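PDB 5T8V: sister chromatid cohesion protein from Chaetomium thermophilum, which probably acts as a cohesin loader on chromatin, this chain being the C-terminal, HEAT-repeat part of the longer protein Scc2. Local coordinates for residues Tyr23-Ile35 / Glu49-Leu62. Residues are numbered along the deposited sequence; the frame is centred on the assembly and turned at random.
Sequences YLQAAFQAVDRAI and ETEATLAAPTQTKL
Y23 brings its ring up to the turn of helix 56-62 that carries T58, K61 and L62. With CG anti to the backbone N (chi1 -161°), the ring leans out to that helix. T58 OG1 meets it at the edge, near the ring plane, 3.4 Å from CE1 of Y23. L62 reaches it obliquely, its CD2 3.6 Å from Y23 CD1, and the same methyl also touches L24 CD1. The aliphatic chain of K61, bent in its middle, runs across the phenol end at about a right angle, with CD 3.5 Å from CE2 of Y23. Were Y23 cut back to alanine, the K61 chain and the L62 methyl would probably lose the ring they lie against, opening a gap between the helices.

Farther along, A27, V31, A34 and I35 meet the strand. L54 CD2 touches both A27 CB and V31 CG2, 3.7 Å from the latter. V31 turns its other methyl, CG1, to the A52 backbone, 3.4 Å from A52 O. The CB of A52 meets I35 CG1 at 3.6 Å and also faces A34. No hydrogen bond joins the two segments; apolar contacts carry the interface.

Strand 44-46 pairs alongside strand 52-54, T53 bonding to I45 through the backbone, and its A44 also touches V31 and A34, while L54 also touches L86 of helix 81-96. The axes of strand 52-54 and helix 23-35 come within 8.2 Å, and the directions of helix 56-62 and helix 23-35 differ by 156°, nearly antiparallel. This is a helical hairpin whose connection carries a small two-stranded antiparallel sheet, near the N-terminal end of this largely helical, HEAT-repeat chain.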
loop_
_atom_site.group_PDB
_atom_site.type_symbol
_atom_site.label_atom_id
_atom_site.label_comp_id
_atom_site.label_asym_id
_atom_site.label_seq_id
_atom_site.Cartn_x
_atom_site.Cartn_y
_atom_site.Cartn_z
ATOM N N TYR A 23 -25.201 39.085 62.739
ATOM C CA TYR A 23 -23.799 39.178 62.346
ATOM C C TYR A 23 -23.473 40.561 61.797
ATOM O O TYR A 23 -22.398 41.109 62.066
ATOM C CB TYR A 23 -23.469 38.105 61.310
ATOM C CG TYR A 23 -21.991 37.838 61.202
ATOM C CD1 TYR A 23 -21.134 38.782 60.653
ATOM C CD2 TYR A 23 -21.448 36.647 61.662
ATOM C CE1 TYR A 23 -19.783 38.548 60.563
ATOM C CE2 TYR A 23 -20.096 36.403 61.575
ATOM C CZ TYR A 23 -19.270 37.357 61.023
ATOM O OH TYR A 23 -17.921 37.121 60.934
ATOM N N LEU A 24 -24.392 41.137 61.022
ATOM C CA LEU A 24 -24.180 42.466 60.458
ATOM C C LEU A 24 -23.982 43.498 61.561
ATOM O O LEU A 24 -23.020 44.277 61.537
ATOM C CB LEU A 24 -25.370 42.837 59.574
ATOM C CG LEU A 24 -25.221 44.015 58.615
ATOM C CD1 LEU A 24 -24.383 43.615 57.412
ATOM C CD2 LEU A 24 -26.595 44.505 58.178
ATOM N N GLN A 25 -24.888 43.518 62.543
ATOM C CA GLN A 25 -24.745 44.445 63.661
ATOM C C GLN A 25 -23.428 44.223 64.391
ATOM O O GLN A 25 -22.721 45.183 64.719
ATOM C CB GLN A 25 -25.924 44.297 64.622
ATOM C CG GLN A 25 -27.277 44.639 64.009
ATOM C CD GLN A 25 -27.332 46.050 63.455
ATOM O OE1 GLN A 25 -26.724 46.970 64.004
ATOM N NE2 GLN A 25 -28.055 46.227 62.354
ATOM N N ALA A 26 -23.077 42.960 64.647
ATOM C CA ALA A 26 -21.807 42.662 65.302
ATOM C C ALA A 26 -20.633 43.235 64.515
ATOM O O ALA A 26 -19.665 43.735 65.103
ATOM C CB ALA A 26 -21.648 41.153 65.477
ATOM N N ALA A 27 -20.700 43.174 63.184
ATOM C CA ALA A 27 -19.625 43.722 62.364
ATOM C C ALA A 27 -19.576 45.241 62.462
ATOM O O ALA A 27 -18.495 45.825 62.611
ATOM C CB ALA A 27 -19.800 43.285 60.910
ATOM N N PHE A 28 -20.733 45.902 62.385
ATOM C CA PHE A 28 -20.738 47.362 62.414
ATOM C C PHE A 28 -20.259 47.895 63.760
ATOM O O PHE A 28 -19.449 48.828 63.808
ATOM C CB PHE A 28 -22.137 47.888 62.086
ATOM C CG PHE A 28 -22.590 47.588 60.680
ATOM C CD1 PHE A 28 -21.696 47.136 59.720
ATOM C CD2 PHE A 28 -23.913 47.763 60.318
ATOM C CE1 PHE A 28 -22.113 46.866 58.435
ATOM C CE2 PHE A 28 -24.334 47.494 59.034
ATOM C CZ PHE A 28 -23.433 47.045 58.092
ATOM N N GLN A 29 -20.736 47.319 64.865
ATOM C CA GLN A 29 -20.242 47.765 66.164
ATOM C C GLN A 29 -18.809 47.309 66.408
ATOM O O GLN A 29 -18.109 47.918 67.225
ATOM C CB GLN A 29 -21.163 47.282 67.286
ATOM C CG GLN A 29 -21.268 45.778 67.450
ATOM C CD GLN A 29 -22.468 45.379 68.296
ATOM O OE1 GLN A 29 -23.222 46.234 68.761
ATOM N NE2 GLN A 29 -22.649 44.079 68.498
ATOM N N ALA A 30 -18.354 46.262 65.713
ATOM C CA ALA A 30 -16.930 45.942 65.721
ATOM C C ALA A 30 -16.123 47.051 65.055
ATOM O O ALA A 30 -15.033 47.400 65.522
ATOM C CB ALA A 30 -16.683 44.605 65.022
ATOM N N VAL A 31 -16.646 47.620 63.966
ATOM C CA VAL A 31 -15.995 48.769 63.344
ATOM C C VAL A 31 -16.004 49.958 64.296
ATOM O O VAL A 31 -14.994 50.657 64.451
ATOM C CB VAL A 31 -16.674 49.110 62.003
ATOM C CG1 VAL A 31 -16.104 50.395 61.414
ATOM C CG2 VAL A 31 -16.506 47.964 61.017
ATOM N N ASP A 32 -17.143 50.210 64.947
ATOM C CA ASP A 32 -17.209 51.296 65.922
ATOM C C ASP A 32 -16.138 51.131 66.991
ATOM O O ASP A 32 -15.421 52.082 67.322
ATOM C CB ASP A 32 -18.599 51.349 66.561
ATOM C CG ASP A 32 -19.631 52.002 65.664
ATOM O OD1 ASP A 32 -19.296 53.005 65.000
ATOM O OD2 ASP A 32 -20.778 51.512 65.626
ATOM N N ARG A 33 -16.017 49.923 67.545
ATOM C CA ARG A 33 -14.993 49.673 68.555
ATOM C C ARG A 33 -13.598 49.874 67.982
ATOM O O ARG A 33 -12.703 50.382 68.667
ATOM C CB ARG A 33 -15.142 48.258 69.108
ATOM C CG ARG A 33 -14.276 47.968 70.323
ATOM C CD ARG A 33 -13.987 46.484 70.441
ATOM N NE ARG A 33 -15.169 45.673 70.156
ATOM C CZ ARG A 33 -15.156 44.351 70.022
ATOM N NH1 ARG A 33 -14.020 43.675 70.144
ATOM N NH2 ARG A 33 -16.283 43.702 69.761
ATOM N N ALA A 34 -13.390 49.478 66.725
ATOM C CA ALA A 34 -12.082 49.632 66.103
ATOM C C ALA A 34 -11.746 51.089 65.811
ATOM O O ALA A 34 -10.569 51.410 65.630
ATOM C CB ALA A 34 -12.015 48.817 64.812
ATOM N N ILE A 35 -12.742 51.968 65.750
ATOM C CA ILE A 35 -12.490 53.395 65.556
ATOM C C ILE A 35 -12.290 54.102 66.889
ATOM O O ILE A 35 -11.318 54.841 67.069
ATOM C CB ILE A 35 -13.639 54.034 64.745
ATOM C CG1 ILE A 35 -13.642 53.480 63.316
ATOM C CG2 ILE A 35 -13.503 55.563 64.728
ATOM C CD1 ILE A 35 -14.799 53.966 62.453
ATOM N N GLU A 49 -7.963 57.235 61.753
ATOM C CA GLU A 49 -8.841 57.515 62.883
ATOM C C GLU A 49 -10.266 57.848 62.457
ATOM O O GLU A 49 -11.093 58.164 63.319
ATOM C CB GLU A 49 -8.272 58.660 63.725
ATOM C CG GLU A 49 -8.166 59.989 62.999
ATOM C CD GLU A 49 -7.593 61.081 63.879
ATOM O OE1 GLU A 49 -7.243 60.784 65.041
ATOM O OE2 GLU A 49 -7.495 62.234 63.412
ATOM N N THR A 50 -10.569 57.790 61.159
ATOM C CA THR A 50 -11.930 57.945 60.669
ATOM C C THR A 50 -12.437 56.733 59.905
ATOM O O THR A 50 -13.655 56.528 59.851
ATOM C CB THR A 50 -12.041 59.183 59.761
ATOM O OG1 THR A 50 -13.419 59.438 59.461
ATOM C CG2 THR A 50 -11.268 58.984 58.458
ATOM N N GLU A 51 -11.551 55.926 59.326
ATOM C CA GLU A 51 -11.925 54.741 58.570
ATOM C C GLU A 51 -11.495 53.481 59.310
ATOM O O GLU A 51 -10.556 53.493 60.110
ATOM C CB GLU A 51 -11.294 54.758 57.174
ATOM C CG GLU A 51 -12.039 55.610 56.161
ATOM C CD GLU A 51 -11.367 55.614 54.800
ATOM O OE1 GLU A 51 -11.257 56.699 54.191
ATOM O OE2 GLU A 51 -10.941 54.530 54.344
ATOM N N ALA A 52 -12.201 52.387 59.027
ATOM C CA ALA A 52 -11.889 51.082 59.597
ATOM C C ALA A 52 -12.709 50.020 58.877
ATOM O O ALA A 52 -13.942 50.104 58.835
ATOM C CB ALA A 52 -12.168 51.060 61.101
ATOM N N THR A 53 -12.041 49.023 58.307
ATOM C CA THR A 53 -12.681 48.104 57.381
ATOM C C THR A 53 -12.993 46.775 58.063
ATOM O O THR A 53 -12.678 46.552 59.232
ATOM C CB THR A 53 -11.792 47.889 56.155
ATOM O OG1 THR A 53 -10.536 47.337 56.566
ATOM C CG2 THR A 53 -11.555 49.209 55.434
ATOM N N LEU A 54 -13.638 45.883 57.316
ATOM C CA LEU A 54 -13.938 44.542 57.795
ATOM C C LEU A 54 -12.836 43.587 57.359
ATOM O O LEU A 54 -12.338 43.665 56.232
ATOM C CB LEU A 54 -15.291 44.067 57.258
ATOM C CG LEU A 54 -16.516 44.888 57.674
ATOM C CD1 LEU A 54 -17.749 44.430 56.917
ATOM C CD2 LEU A 54 -16.757 44.795 59.172
ATOM N N ALA A 55 -12.451 42.689 58.260
ATOM C CA ALA A 55 -11.391 41.741 57.958
ATOM C C ALA A 55 -11.886 40.674 56.984
ATOM O O ALA A 55 -13.086 40.488 56.776
ATOM C CB ALA A 55 -10.873 41.089 59.237
ATOM N N ALA A 56 -10.934 39.965 56.379
ATOM C CA ALA A 56 -11.290 38.956 55.386
ATOM C C ALA A 56 -12.195 37.863 55.943
ATOM O O ALA A 56 -13.135 37.461 55.235
ATOM C CB ALA A 56 -10.016 38.349 54.790
ATOM N N PRO A 57 -11.988 37.340 57.155
ATOM C CA PRO A 57 -12.856 36.256 57.642
ATOM C C PRO A 57 -14.283 36.720 57.891
ATOM O O PRO A 57 -15.247 36.048 57.502
ATOM C CB PRO A 57 -12.174 35.813 58.944
ATOM C CG PRO A 57 -10.781 36.345 58.862
ATOM C CD PRO A 57 -10.887 37.617 58.091
ATOM N N THR A 58 -14.432 37.870 58.550
ATOM C CA THR A 58 -15.767 38.414 58.762
ATOM C C THR A 58 -16.454 38.702 57.433
ATOM O O THR A 58 -17.660 38.471 57.286
ATOM C CB THR A 58 -15.702 39.676 59.630
ATOM O OG1 THR A 58 -16.997 40.286 59.688
ATOM C CG2 THR A 58 -14.711 40.687 59.080
ATOM N N GLN A 59 -15.701 39.196 56.448
ATOM C CA GLN A 59 -16.255 39.348 55.108
ATOM C C GLN A 59 -16.736 38.010 54.566
ATOM O O GLN A 59 -17.800 37.930 53.944
ATOM C CB GLN A 59 -15.212 39.958 54.170
ATOM C CG GLN A 59 -15.068 41.467 54.283
ATOM C CD GLN A 59 -16.250 42.208 53.691
ATOM O OE1 GLN A 59 -17.279 41.609 53.385
ATOM N NE2 GLN A 59 -16.106 43.517 53.521
ATOM N N THR A 60 -15.965 36.945 54.798
ATOM C CA THR A 60 -16.383 35.617 54.354
ATOM C C THR A 60 -17.734 35.245 54.951
ATOM O O THR A 60 -18.678 34.908 54.225
ATOM C CB THR A 60 -15.325 34.577 54.734
ATOM O OG1 THR A 60 -14.114 34.838 54.016
ATOM C CG2 THR A 60 -15.800 33.170 54.411
ATOM N N LYS A 61 -17.847 35.302 56.280
ATOM C CA LYS A 61 -19.101 34.913 56.917
ATOM C C LYS A 61 -20.261 35.778 56.431
ATOM O O LYS A 61 -21.358 35.266 56.166
ATOM C CB LYS A 61 -18.966 34.985 58.436
ATOM C CG LYS A 61 -18.030 33.925 59.011
ATOM C CD LYS A 61 -18.441 33.494 60.415
ATOM C CE LYS A 61 -17.362 33.798 61.442
ATOM N NZ LYS A 61 -17.911 33.827 62.828
ATOM N N LEU A 62 -20.041 37.089 56.302
ATOM C CA LEU A 62 -21.080 37.946 55.740
ATOM C C LEU A 62 -21.501 37.459 54.361
ATOM O O LEU A 62 -22.693 37.450 54.033
ATOM C CB LEU A 62 -20.597 39.394 55.661
ATOM C CG LEU A 62 -20.629 40.231 56.940
ATOM C CD1 LEU A 62 -20.100 41.626 56.656
ATOM C CD2 LEU A 62 -22.035 40.306 57.523
#